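PDB 5XFM: alpha-glucosidase from Bacteroides thetaiotaomicron, which probably hydrolyses beta-L-arabinopyranosides and alpha-galactosides as a bifunctional, calcium-containing enzyme of glycoside hydrolase family 97. Local coordinates for residues 82-85 / 86-89; 389-392 / 393-397; 408-411 / 412-416; 545-548 / 549-552; 561-564 / 565-568. The protein carries 1 engineered substitution. One frame throughout, in Å; residues are numbered along the deposited sequence.

Contact 1 (82-85 / 86-89)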
loop_
_atom_site.group_PDB
_atom_site.type_symbol
_atom_site.label_atom_id
_atom_site.label_comp_id
_atom_site.label_asym_id
_atom_site.label_seq_id
_atom_site.Cartn_x
_atom_site.Cartn_y
_atom_site.Cartn_z
ATOM N N TYR A 82 -3.432 13.998 15.082
ATOM C CA TYR A 82 -2.864 12.716 15.461
ATOM C C TYR A 82 -1.455 12.517 14.909
ATOM O O TYR A 82 -1.076 13.099 13.888
ATOM C CB TYR A 82 -3.787 11.564 15.028
ATOM C CG TYR A 82 -3.901 11.284 13.539
ATOM C CD1 TYR A 82 -2.968 10.483 12.883
ATOM C CD2 TYR A 82 -4.975 11.767 12.803
ATOM C CE1 TYR A 82 -3.083 10.202 11.527
ATOM C CE2 TYR A 82 -5.104 11.489 11.447
ATOM C CZ TYR A 82 -4.155 10.707 10.815
ATOM O OH TYR A 82 -4.280 10.428 9.470
ATOM N N GLN A 83 -0.669 11.725 15.626
ATOM C CA GLN A 83 0.680 11.395 15.190
ATOM C C GLN A 83 0.702 9.965 14.669
ATOM O O GLN A 83 0.050 9.082 15.232
ATOM C CB GLN A 83 1.705 11.566 16.316
ATOM C CG GLN A 83 1.827 12.980 16.902
ATOM C CD GLN A 83 0.602 13.415 17.687
ATOM O OE1 GLN A 83 0.150 12.706 18.589
ATOM N NE2 GLN A 83 0.066 14.588 17.358
ATOM N N GLN A 84 1.409 9.746 13.565
ATOM C CA GLN A 84 1.494 8.414 12.986
ATOM C C GLN A 84 2.856 8.180 12.348
ATOM O O GLN A 84 3.261 8.925 11.452
ATOM C CB GLN A 84 0.391 8.216 11.944
ATOM C CG GLN A 84 0.301 6.812 11.381
ATOM C CD GLN A 84 0.021 5.764 12.450
ATOM O OE1 GLN A 84 -0.877 5.925 13.274
ATOM N NE2 GLN A 84 0.789 4.679 12.434
ATOM N N THR A 85 3.555 7.143 12.801
ATOM C CA THR A 85 4.810 6.747 12.179
ATOM C C THR A 85 4.532 5.775 11.042
ATOM O O THR A 85 3.415 5.270 10.919
ATOM C CB THR A 85 5.762 6.080 13.178
ATOM O OG1 THR A 85 5.173 4.866 13.660
ATOM C CG2 THR A 85 6.050 7.008 14.343
ATOM N N ARG A 86 5.556 5.513 10.230
ATOM C CA ARG A 86 5.512 4.499 9.168
ATOM C C ARG A 86 4.592 4.840 7.990
ATOM O O ARG A 86 4.175 3.943 7.250
ATOM C CB ARG A 86 5.092 3.144 9.750
ATOM C CG ARG A 86 6.040 2.581 10.794
ATOM C CD ARG A 86 5.320 1.564 11.677
ATOM N NE ARG A 86 4.457 2.226 12.656
ATOM C CZ ARG A 86 3.307 1.731 13.105
ATOM N NH1 ARG A 86 2.862 0.564 12.670
ATOM N NH2 ARG A 86 2.594 2.413 13.990
ATOM N N ILE A 87 4.242 6.115 7.829
ATOM C CA ILE A 87 3.477 6.548 6.659
ATOM C C ILE A 87 4.146 7.778 6.039
ATOM O O ILE A 87 5.227 8.175 6.473
ATOM C CB ILE A 87 1.997 6.871 6.998
ATOM C CG1 ILE A 87 1.892 8.073 7.927
ATOM C CG2 ILE A 87 1.298 5.665 7.607
ATOM C CD1 ILE A 87 0.494 8.670 7.991
ATOM N N LYS A 88 3.499 8.371 5.035
ATOM C CA LYS A 88 4.085 9.463 4.245
ATOM C C LYS A 88 4.258 10.790 5.003
ATOM O O LYS A 88 4.962 11.686 4.534
ATOM C CB LYS A 88 3.235 9.713 2.999
ATOM C CG LYS A 88 1.860 10.276 3.303
ATOM C CD LYS A 88 0.997 10.414 2.054
ATOM C CE LYS A 88 0.390 9.080 1.626
ATOM N NZ LYS A 88 -0.661 9.256 0.573
ATOM N N VAL A 89 3.598 10.930 6.150
ATOM C CA VAL A 89 3.681 12.159 6.937
ATOM C C VAL A 89 3.599 11.793 8.416
ATOM O O VAL A 89 2.981 10.791 8.762
ATOM C CB VAL A 89 2.551 13.147 6.547
ATOM C CG1 VAL A 89 1.182 12.542 6.843
ATOM C CG2 VAL A 89 2.713 14.487 7.253
HETATM O O HOH W 1 5.146 8.613 9.502
#

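Contact 2 (389-392 / 393-397)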
loop_
_atom_site.group_PDB
_atom_site.type_symbol
_atom_site.label_atom_id
_atom_site.label_comp_id
_atom_site.label_asym_id
_atom_site.label_seq_id
_atom_site.Cartn_x
_atom_site.Cartn_y
_atom_site.Cartn_z
ATOM N N MET A 389 7.537 -17.747 18.585
ATOM C CA MET A 389 7.814 -16.342 18.872
ATOM C C MET A 389 8.532 -16.151 20.211
ATOM O O MET A 389 9.297 -15.200 20.390
ATOM C CB MET A 389 6.511 -15.537 18.843
ATOM C CG MET A 389 6.013 -15.215 17.433
ATOM S SD MET A 389 4.393 -14.392 17.370
ATOM C CE MET A 389 4.156 -14.276 15.594
ATOM N N LYS A 390 8.256 -17.043 21.155
ATOM C CA LYS A 390 9.023 -17.118 22.394
ATOM C C LYS A 390 10.483 -17.420 22.078
ATOM O O LYS A 390 11.394 -16.779 22.623
ATOM C CB LYS A 390 8.450 -18.191 23.326
ATOM C CG LYS A 390 9.165 -18.288 24.659
ATOM C CD LYS A 390 8.231 -17.930 25.808
ATOM C CE LYS A 390 8.798 -18.377 27.156
ATOM N NZ LYS A 390 9.120 -19.831 27.206
ATOM N N TRP A 391 10.702 -18.419 21.221
ATOM C CA TRP A 391 12.070 -18.719 20.779
ATOM C C TRP A 391 12.723 -17.493 20.115
ATOM O O TRP A 391 13.848 -17.108 20.471
ATOM C CB TRP A 391 12.084 -19.916 19.822
ATOM C CG TRP A 391 13.435 -20.224 19.235
ATOM C CD1 TRP A 391 14.489 -20.817 19.875
ATOM C CD2 TRP A 391 13.871 -19.982 17.888
ATOM N NE1 TRP A 391 15.556 -20.946 19.013
ATOM C CE2 TRP A 391 15.201 -20.444 17.787
ATOM C CE3 TRP A 391 13.268 -19.419 16.761
ATOM C CZ2 TRP A 391 15.935 -20.354 16.605
ATOM C CZ3 TRP A 391 13.996 -19.327 15.584
ATOM C CH2 TRP A 391 15.316 -19.793 15.516
ATOM N N LEU A 392 12.011 -16.876 19.171
ATOM C CA LEU A 392 12.515 -15.694 18.465
ATOM C C LEU A 392 12.942 -14.612 19.435
ATOM O O LEU A 392 14.054 -14.088 19.333
ATOM C CB LEU A 392 11.461 -15.111 17.506
ATOM C CG LEU A 392 11.208 -15.660 16.090
ATOM C CD1 LEU A 392 11.077 -17.138 16.059
ATOM C CD2 LEU A 392 9.967 -15.055 15.479
ATOM N N GLN A 393 12.067 -14.308 20.391
ATOM C CA GLN A 393 12.318 -13.249 21.353
ATOM C C GLN A 393 13.480 -13.572 22.276
ATOM O O GLN A 393 14.298 -12.705 22.591
ATOM C CB GLN A 393 11.071 -12.998 22.193
ATOM C CG GLN A 393 11.170 -11.782 23.082
ATOM C CD GLN A 393 9.930 -11.598 23.919
ATOM O OE1 GLN A 393 9.220 -12.562 24.207
ATOM N NE2 GLN A 393 9.647 -10.359 24.295
ATOM N N SER A 394 13.549 -14.824 22.711
ATOM C CA SER A 394 14.667 -15.279 23.527
ATOM C C SER A 394 15.991 -15.125 22.766
ATOM O O SER A 394 17.030 -14.840 23.365
ATOM C CB SER A 394 14.453 -16.732 23.964
ATOM O OG SER A 394 14.764 -17.634 22.915
ATOM N N LEU A 395 15.957 -15.304 21.447
ATOM C CA LEU A 395 17.155 -15.065 20.647
ATOM C C LEU A 395 17.419 -13.581 20.422
ATOM O O LEU A 395 18.555 -13.170 20.207
ATOM C CB LEU A 395 17.054 -15.770 19.292
ATOM C CG LEU A 395 17.296 -17.277 19.274
ATOM C CD1 LEU A 395 17.768 -17.700 17.894
ATOM C CD2 LEU A 395 18.316 -17.661 20.334
ATOM N N GLY A 396 16.371 -12.770 20.466
ATOM C CA GLY A 396 16.534 -11.358 20.183
ATOM C C GLY A 396 16.338 -11.012 18.714
ATOM O O GLY A 396 16.798 -9.968 18.251
ATOM N N VAL A 397 15.675 -11.894 17.971
ATOM C CA VAL A 397 15.286 -11.578 16.600
ATOM C C VAL A 397 14.291 -10.428 16.691
ATOM O O VAL A 397 13.458 -10.400 17.595
ATOM C CB VAL A 397 14.665 -12.797 15.864
ATOM C CG1 VAL A 397 14.200 -12.414 14.460
ATOM C CG2 VAL A 397 15.667 -13.949 15.795
#

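Contact 3 (408-411 / 412-416)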
loop_
_atom_site.group_PDB
_atom_site.type_symbol
_atom_site.label_atom_id
_atom_site.label_comp_id
_atom_site.label_asym_id
_atom_site.label_seq_id
_atom_site.Cartn_x
_atom_site.Cartn_y
_atom_site.Cartn_z
ATOM N N ASP A 408 -8.634 -13.149 0.672
ATOM C CA ASP A 408 -9.265 -11.991 1.295
ATOM C C ASP A 408 -10.371 -12.359 2.270
ATOM O O ASP A 408 -11.007 -11.481 2.850
ATOM C CB ASP A 408 -9.828 -11.055 0.207
ATOM C CG ASP A 408 -8.807 -10.031 -0.287
ATOM O OD1 ASP A 408 -7.776 -9.817 0.386
ATOM O OD2 ASP A 408 -9.041 -9.429 -1.359
ATOM N N LYS A 409 -10.612 -13.653 2.444
ATOM C CA LYS A 409 -11.669 -14.091 3.343
ATOM C C LYS A 409 -11.397 -13.664 4.785
ATOM O O LYS A 409 -10.239 -13.546 5.200
ATOM C CB LYS A 409 -11.844 -15.600 3.260
ATOM C CG LYS A 409 -12.500 -16.065 1.977
ATOM C CD LYS A 409 -12.587 -17.580 1.921
ATOM C CE LYS A 409 -13.454 -18.044 0.759
ATOM N NZ LYS A 409 -13.325 -19.513 0.555
ATOM N N GLN A 410 -12.477 -13.465 5.539
ATOM C CA GLN A 410 -12.412 -13.006 6.918
ATOM C C GLN A 410 -11.529 -13.924 7.786
ATOM O O GLN A 410 -10.868 -13.461 8.703
ATOM C CB GLN A 410 -13.838 -12.886 7.491
ATOM C CG GLN A 410 -13.901 -12.577 8.988
ATOM C CD GLN A 410 -15.282 -12.166 9.467
ATOM O OE1 GLN A 410 -16.300 -12.639 8.963
ATOM N NE2 GLN A 410 -15.321 -11.313 10.484
ATOM N N GLU A 411 -11.536 -15.217 7.486
ATOM C CA GLU A 411 -10.653 -16.218 8.102
ATOM C C GLU A 411 -9.158 -15.836 7.975
ATOM O O GLU A 411 -8.340 -16.010 8.905
ATOM C CB GLU A 411 -10.938 -17.579 7.454
ATOM C CG GLU A 411 -10.076 -18.733 7.893
ATOM C CD GLU A 411 -10.706 -20.073 7.539
ATOM O OE1 GLU A 411 -11.931 -20.225 7.747
ATOM O OE2 GLU A 411 -9.981 -20.967 7.047
ATOM N N THR A 412 -8.815 -15.297 6.814
ATOM C CA THR A 412 -7.458 -14.878 6.546
ATOM C C THR A 412 -7.170 -13.584 7.286
ATOM O O THR A 412 -6.070 -13.399 7.817
ATOM C CB THR A 412 -7.204 -14.702 5.034
ATOM O OG1 THR A 412 -7.765 -15.812 4.329
ATOM C CG2 THR A 412 -5.705 -14.629 4.742
ATOM N N MET A 413 -8.153 -12.684 7.318
ATOM C CA MET A 413 -8.039 -11.457 8.110
ATOM C C MET A 413 -7.749 -11.802 9.572
ATOM O O MET A 413 -6.883 -11.186 10.223
ATOM C CB MET A 413 -9.317 -10.614 8.014
ATOM C CG MET A 413 -9.683 -10.172 6.602
ATOM S SD MET A 413 -8.359 -9.234 5.814
ATOM C CE MET A 413 -7.801 -10.449 4.621
ATOM N N ARG A 414 -8.481 -12.795 10.074
ATOM C CA ARG A 414 -8.288 -13.300 11.428
ATOM C C ARG A 414 -6.843 -13.721 11.600
ATOM O O ARG A 414 -6.203 -13.378 12.606
ATOM C CB ARG A 414 -9.228 -14.473 11.720
ATOM C CG ARG A 414 -10.663 -14.064 11.994
ATOM C CD ARG A 414 -11.572 -15.277 12.164
ATOM N NE ARG A 414 -12.976 -14.885 12.296
ATOM C CZ ARG A 414 -13.969 -15.377 11.559
ATOM N NH1 ARG A 414 -13.719 -16.290 10.632
ATOM N NH2 ARG A 414 -15.213 -14.962 11.751
ATOM N N LEU A 415 -6.321 -14.434 10.599
ATOM C CA LEU A 415 -4.936 -14.887 10.683
ATOM C C LEU A 415 -3.921 -13.720 10.718
ATOM O O LEU A 415 -3.020 -13.704 11.570
ATOM C CB LEU A 415 -4.628 -15.820 9.519
ATOM C CG LEU A 415 -3.238 -16.451 9.519
ATOM C CD1 LEU A 415 -3.002 -17.246 10.803
ATOM C CD2 LEU A 415 -3.094 -17.332 8.307
ATOM N N TYR A 416 -4.065 -12.759 9.800
ATOM C CA TYR A 416 -3.221 -11.556 9.778
ATOM C C TYR A 416 -3.155 -10.889 11.140
ATOM O O TYR A 416 -2.069 -10.596 11.675
ATOM C CB TYR A 416 -3.738 -10.514 8.770
ATOM C CG TYR A 416 -3.426 -10.760 7.309
ATOM C CD1 TYR A 416 -2.133 -10.615 6.811
ATOM C CD2 TYR A 416 -4.441 -11.081 6.413
ATOM C CE1 TYR A 416 -1.858 -10.824 5.469
ATOM C CE2 TYR A 416 -4.176 -11.288 5.076
ATOM C CZ TYR A 416 -2.888 -11.159 4.608
ATOM O OH TYR A 416 -2.642 -11.371 3.271
HETATM O O HOH W 2 -9.064 -16.040 1.850
#

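Contact 4 (545-548 / 549-552)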
loop_
_atom_site.group_PDB
_atom_site.type_symbol
_atom_site.label_atom_id
_atom_site.label_comp_id
_atom_site.label_asym_id
_atom_site.label_seq_id
_atom_site.Cartn_x
_atom_site.Cartn_y
_atom_site.Cartn_z
ATOM N N ASP A 545 27.576 5.647 -1.227
ATOM C CA ASP A 545 27.643 6.689 -0.213
ATOM C C ASP A 545 26.251 7.209 0.085
ATOM O O ASP A 545 25.890 7.389 1.247
ATOM C CB ASP A 545 28.559 7.840 -0.643
ATOM C CG ASP A 545 30.032 7.507 -0.481
ATOM O OD1 ASP A 545 30.369 6.715 0.423
ATOM O OD2 ASP A 545 30.859 8.054 -1.240
ATOM N N PHE A 546 25.473 7.465 -0.963
ATOM C CA PHE A 546 24.091 7.873 -0.753
ATOM C C PHE A 546 23.327 6.806 0.031
ATOM O O PHE A 546 22.650 7.114 1.018
ATOM C CB PHE A 546 23.368 8.127 -2.072
ATOM C CG PHE A 546 21.878 8.318 -1.912
ATOM C CD1 PHE A 546 21.361 9.555 -1.559
ATOM C CD2 PHE A 546 21.002 7.258 -2.070
ATOM C CE1 PHE A 546 20.002 9.733 -1.393
ATOM C CE2 PHE A 546 19.641 7.431 -1.900
ATOM C CZ PHE A 546 19.142 8.666 -1.566
ATOM N N MET A 547 23.442 5.553 -0.413
ATOM C CA MET A 547 22.686 4.459 0.197
ATOM C C MET A 547 23.051 4.297 1.668
ATOM O O MET A 547 22.255 3.791 2.460
ATOM C CB MET A 547 22.905 3.152 -0.560
ATOM C CG MET A 547 22.233 3.140 -1.920
ATOM S SD MET A 547 20.482 3.546 -1.796
ATOM C CE MET A 547 19.864 2.155 -0.856
ATOM N N LYS A 548 24.258 4.717 2.030
ATOM C CA LYS A 548 24.645 4.725 3.435
ATOM C C LYS A 548 23.836 5.729 4.277
ATOM O O LYS A 548 23.687 5.546 5.487
ATOM C CB LYS A 548 26.140 5.006 3.568
ATOM C CG LYS A 548 27.005 3.763 3.392
ATOM C CD LYS A 548 28.443 4.125 3.057
ATOM C CE LYS A 548 29.412 3.050 3.541
ATOM N NZ LYS A 548 30.150 2.393 2.426
ATOM N N ARG A 549 23.317 6.784 3.652
ATOM C CA ARG A 549 22.604 7.832 4.391
ATOM C C ARG A 549 21.099 7.840 4.160
ATOM O O ARG A 549 20.397 8.699 4.697
ATOM C CB ARG A 549 23.153 9.215 4.029
ATOM C CG ARG A 549 24.654 9.368 4.191
ATOM C CD ARG A 549 25.083 10.825 4.072
ATOM N NE ARG A 549 26.226 10.982 3.175
ATOM C CZ ARG A 549 26.236 11.768 2.098
ATOM N NH1 ARG A 549 25.164 12.488 1.783
ATOM N NH2 ARG A 549 27.322 11.839 1.338
ATOM N N VAL A 550 20.599 6.895 3.369
ATOM C CA VAL A 550 19.179 6.883 3.018
ATOM C C VAL A 550 18.244 6.721 4.231
ATOM O O VAL A 550 18.455 5.868 5.097
ATOM C CB VAL A 550 18.884 5.766 1.962
ATOM C CG1 VAL A 550 19.036 4.373 2.554
ATOM C CG2 VAL A 550 17.506 5.952 1.345
ATOM N N PRO A 551 17.213 7.575 4.308
ATOM C CA PRO A 551 16.176 7.426 5.332
ATOM C C PRO A 551 15.072 6.487 4.860
ATOM O O PRO A 551 14.969 6.231 3.658
ATOM C CB PRO A 551 15.652 8.854 5.525
ATOM C CG PRO A 551 16.124 9.640 4.319
ATOM C CD PRO A 551 17.006 8.770 3.473
ATOM N N THR A 552 14.287 5.948 5.789
ATOM C CA THR A 552 13.156 5.098 5.420
ATOM C C THR A 552 11.856 5.621 6.044
ATOM O O THR A 552 10.785 5.077 5.801
ATOM C CB THR A 552 13.369 3.618 5.834
ATOM O OG1 THR A 552 13.297 3.483 7.258
ATOM C CG2 THR A 552 14.709 3.098 5.336
HETATM O O HOH W 3 27.519 8.354 3.368
#

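Contact 5 (561-564 / 565-568)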
loop_
_atom_site.group_PDB
_atom_site.type_symbol
_atom_site.label_atom_id
_atom_site.label_comp_id
_atom_site.label_asym_id
_atom_site.label_seq_id
_atom_site.Cartn_x
_atom_site.Cartn_y
_atom_site.Cartn_z
ATOM N N ASP A 561 5.314 17.284 -9.074
ATOM C CA ASP A 561 4.810 17.176 -10.441
ATOM C C ASP A 561 4.717 15.719 -10.855
ATOM O O ASP A 561 5.230 14.849 -10.162
ATOM C CB ASP A 561 5.708 17.944 -11.418
ATOM C CG ASP A 561 5.043 18.170 -12.765
ATOM O OD1 ASP A 561 3.795 18.234 -12.808
ATOM O OD2 ASP A 561 5.767 18.281 -13.779
ATOM N N GLY A 562 4.053 15.447 -11.975
ATOM C CA GLY A 562 3.996 14.091 -12.485
ATOM C C GLY A 562 2.721 13.689 -13.201
ATOM O O GLY A 562 1.728 14.419 -13.228
ATOM N N TYR A 563 2.772 12.503 -13.794
ATOM C CA TYR A 563 1.620 11.866 -14.414
ATOM C C TYR A 563 1.851 10.363 -14.327
ATOM O O TYR A 563 2.944 9.876 -14.668
ATOM C CB TYR A 563 1.448 12.324 -15.866
ATOM C CG TYR A 563 0.120 11.952 -16.487
ATOM C CD1 TYR A 563 -0.942 12.844 -16.475
ATOM C CD2 TYR A 563 -0.073 10.716 -17.085
ATOM C CE1 TYR A 563 -2.159 12.514 -17.036
ATOM C CE2 TYR A 563 -1.286 10.377 -17.649
ATOM C CZ TYR A 563 -2.325 11.284 -17.621
ATOM O OH TYR A 563 -3.537 10.962 -18.180
ATOM N N PRO A 564 0.827 9.626 -13.867
ATOM C CA PRO A 564 0.904 8.193 -13.566
ATOM C C PRO A 564 1.352 7.363 -14.759
ATOM O O PRO A 564 0.689 7.372 -15.802
ATOM C CB PRO A 564 -0.533 7.837 -13.172
ATOM C CG PRO A 564 -1.124 9.111 -12.713
ATOM C CD PRO A 564 -0.513 10.164 -13.594
ATOM N N GLY A 565 2.461 6.647 -14.586
ATOM C CA GLY A 565 3.005 5.779 -15.615
ATOM C C GLY A 565 3.964 6.476 -16.564
ATOM O O GLY A 565 4.668 5.821 -17.335
ATOM N N LYS A 566 4.036 7.799 -16.475
ATOM C CA LYS A 566 4.858 8.578 -17.396
ATOM C C LYS A 566 6.044 9.195 -16.667
ATOM O O LYS A 566 7.198 8.993 -17.058
ATOM C CB LYS A 566 4.013 9.651 -18.075
ATOM C CG LYS A 566 3.120 9.085 -19.176
ATOM C CD LYS A 566 2.151 10.124 -19.710
ATOM C CE LYS A 566 1.434 9.622 -20.955
ATOM N NZ LYS A 566 0.048 9.161 -20.663
ATOM N N TYR A 567 5.773 9.935 -15.597
ATOM C CA TYR A 567 6.873 10.507 -14.821
ATOM C C TYR A 567 6.399 10.895 -13.436
ATOM O O TYR A 567 5.206 11.067 -13.214
ATOM C CB TYR A 567 7.489 11.711 -15.547
ATOM C CG TYR A 567 6.655 12.975 -15.545
ATOM C CD1 TYR A 567 5.565 13.114 -16.397
ATOM C CD2 TYR A 567 6.984 14.045 -14.721
ATOM C CE1 TYR A 567 4.810 14.276 -16.409
ATOM C CE2 TYR A 567 6.243 15.211 -14.730
ATOM C CZ TYR A 567 5.152 15.319 -15.573
ATOM O OH TYR A 567 4.407 16.474 -15.582
ATOM N N VAL A 568 7.326 11.000 -12.491
ATOM C CA VAL A 568 6.920 11.382 -11.141
ATOM C C VAL A 568 7.998 12.192 -10.430
ATOM O O VAL A 568 9.189 11.882 -10.504
ATOM C CB VAL A 568 6.535 10.139 -10.283
ATOM C CG1 VAL A 568 7.701 9.194 -10.116
ATOM C CG2 VAL A 568 5.996 10.571 -8.924
#

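Contact 1 (82-85 / 86-89)
Thr85 OG1 takes the N-H of Arg86 NE at 2.9 Å, an almost straight bond (175°) that lies in the guanidinium plane and meets the group at its edge. The hydroxyl reaches that spot because it stands between its own backbone N and carbonyl carbon (chi1 63°), while the arginine chain bends at chi3 and brings NE back toward the neighbouring residue. Beside it the Gln84 amide, its plane turned 56° from the guanidinium, gives NE2 to the carbonyl of Thr85 (NE2 to Thr85 O 3.1 Å), approaching on a lone pair in the carbonyl plane. The methylene of Gln84 receives the tip of Ile87 at about a right angle, CG to CD1 3.9 Å. Inside the turn a water donates to Gln84 O and accepts from Ile87 N, at 2.7 and 3.1 Å from those two atoms. Farther out, Gln84 OE1 is bonded by Arg443, and Arg86 NH1 reaches the carbonyls of Tyr445 and Tyr448. The bend thus carries the chain out of strand 69-83 toward strand 91-104, its antiparallel neighbour, with Gln84, Arg86 and Ile87 resting on Glu442 of helix 441-444 and Ile87 also touching Trp279 of helix 277-280.

Contact 2 (389-392 / 393-397)
The backbone runs helically through Leu395, with Gln393 N to Met389 O, Ser394 N to Lys390 O and Leu395 N to Trp391 O as the i+4 to i bonds of an alpha helix, before Gly396 turns to positive phi (91°). One turn apart, Trp391 and Leu395 carry the side-chain contact. Leu395 lies over one face of the indole: CG stands 4.3 Å from the centroid of the five-membered ring, a CH-pi contact, and CD1 reaches 3.5 Å from CZ2, displaced toward the rim. The indole swings to this side with CG opposite the backbone N (chi1 175°). Ser394 OG turns back on the helix and donates to Trp391 O at 2.7 Å, and the same carbonyl accepts the amide of Leu395. The helix end is a Schellman motif: Val397 N bonds Leu392 O at 3.0 Å, a weak bond joins Gly396 N to Gln393 O, and Gly396 is the C-prime residue, where a side chain would press on the preceding carbonyl O. This closes the helix of a beta-alpha-beta unit, strand 357-363, helix 382-395 and strand 399-403, in the TIM-barrel-type domain. Val397 CB approaches Leu392 CB to 4.3 Å, and Leu392 packs in turn on Tyr362 and Ile400 of the two flanking strands.

Contact 3 (408-411 / 412-416)
Gln410 and Arg414, one helical turn apart, lay their flat ends over each other: amide and guanidinium planes are only 9° from parallel, and Gln410 CG sits over the centre of the guanidinium. The closest approach is Gln410 CD to Arg414 NH2, 3.6 Å, a stacked contact between two polar groups. Both chains run extended beyond CG, that of Gln410 leaving opposite its backbone N (chi1 173°) and that of Arg414 opposite its carbonyl carbon. The amide's rotation is fixed from outside, where Gln410 NE2 bonds Ser216 O and OE1 bonds Ala251 N. Were Gln410 replaced by alanine, Ser216 O and Ala251 N would probably lose their side-chain mates and one face of the Arg414 guanidinium its cover.

Among backbone bonds, Lys409 O takes two donors: Met413 N at 3.1 Å and Thr412 N at 2.8 Å. Arg414 N to Gln410 O (2.8 Å) and Leu415 N to Glu411 O continue the helix. A water adds a polar link, 2.9 Å from Lys409 N, which donates to it, and 2.8 Å from Thr412 OG1. By van der Waals contact, Met413 doubles back through bends at chi2 and chi3 and sets CE 3.8 Å from Asp408 O. The other polar ends are bound by other parts of the chain: Asp408 by Tyr173 and Thr436, Lys409 NZ by Gly246 O among several carbonyls, Glu411 by Tyr367. This is the first turn of helix 410-425, with Lys409 at the N-cap, in a beta-alpha-beta unit between strands 399-403 and 429-432 of the TIM-barrel-type domain.

Contact 4 (545-548 / 549-552)
Val550 splits its two methyls between two side chains of the preceding helical turn. CG2, opposite the backbone N, meets Phe546 obliquely, 4.2 Å from CE2. CG1 stands between N and the carbonyl carbon (chi1 69°), 3.3 Å from Met547 O, and also faces the methionine methyl, CE lying 4.2 Å away. Met547 and Val550 run side by side in the same direction, the methionine folded by bends at chi2 and chi3, whereas Phe546 crosses the valine at a slant.

Asp545 O lies over one face of the Arg549 guanidinium, and a water joins the two, donating to Asp545 O at 2.8 Å and accepting from Arg549 NE at 2.9 Å. Asp545 OD2 and Arg549 NH2, of opposite charge, stay 5.8 Å apart and form no salt bridge. In the backbone, Arg549 N bonds Phe546 O at 2.7 Å, a bond between residues three apart.

From here the chain heads for strand 556-563. Phe546 meets the ring of Tyr607 edge to face and touches Leu639 and Ile641 of strand 636-641, Val550 and Met547 pack on Thr519 of helix 512-521, and Met547 also reaches Met324 of helix 311-324.

Contact 5 (561-564 / 565-568)
Gly565 turns the chain back after Tyr563 and Pro564 with a positive phi (88°), at which a CB would collide with Pro564 O. Lys566 follows, its N bonding Tyr563 O at 3.0 Å, while its aliphatic chain runs alongside the Tyr563 ring and brings CD to 3.5 Å from CD2. That ring's hydroxyl is bonded by Asp180.

Tyr567 comes next. Its N gives a second bond to Tyr563 O, and its O receives Tyr563 N at 2.9 Å. With CG wedged between its backbone N and carbonyl carbon (chi1 73°), the ring folds back over the opposite strand: Gly562 CA lies over one face, 3.6 Å from the centroid, a CH-pi contact. Tyr567 OH donates to Asp561 OD2 at 2.9 Å; OD2 lies at the ring's edge, while the bond meets the carboxylate from above its plane. A leucine in its place would probably leave this carboxylate oxygen without its donor and Gly562 without the flat cover.

Val568 pairs with Gly562 as a non-hydrogen-bonded pair, CA to CA 4.2 Å. With Lys566 and Tyr567 both facing Tyr563, this is a classic beta bulge beside the tight turn of the hairpin 556-563/567-574, in the antiparallel C-terminal sheet.

Overall arrangement
Contacts 1 and 3 are largely buried, whereas 2, 4 and 5 each combine buried with more exposed residues. Contacts 2 and 3 lie on successive helices of the TIM-barrel-type region, one at a C-terminal end and the other at an N-terminal start, their centres about 25 Å apart; Met389 of contact 2 touches the helix that contact 3 begins. Contact 4 lies late in the same region, on helix 541-549 and the chain after it, and strand 556-563 of contact 5 comes next. Chemistry follows place: contact 1, a turn between strands of the N-terminal region, and contact 3 rely on polar groups tied to other parts of the chain; contact 4 sets apolar packing round Val550 beside a water-bridged arginine; contacts 2 and 5 pair aromatic CH-pi packing with glycine-dependent turns.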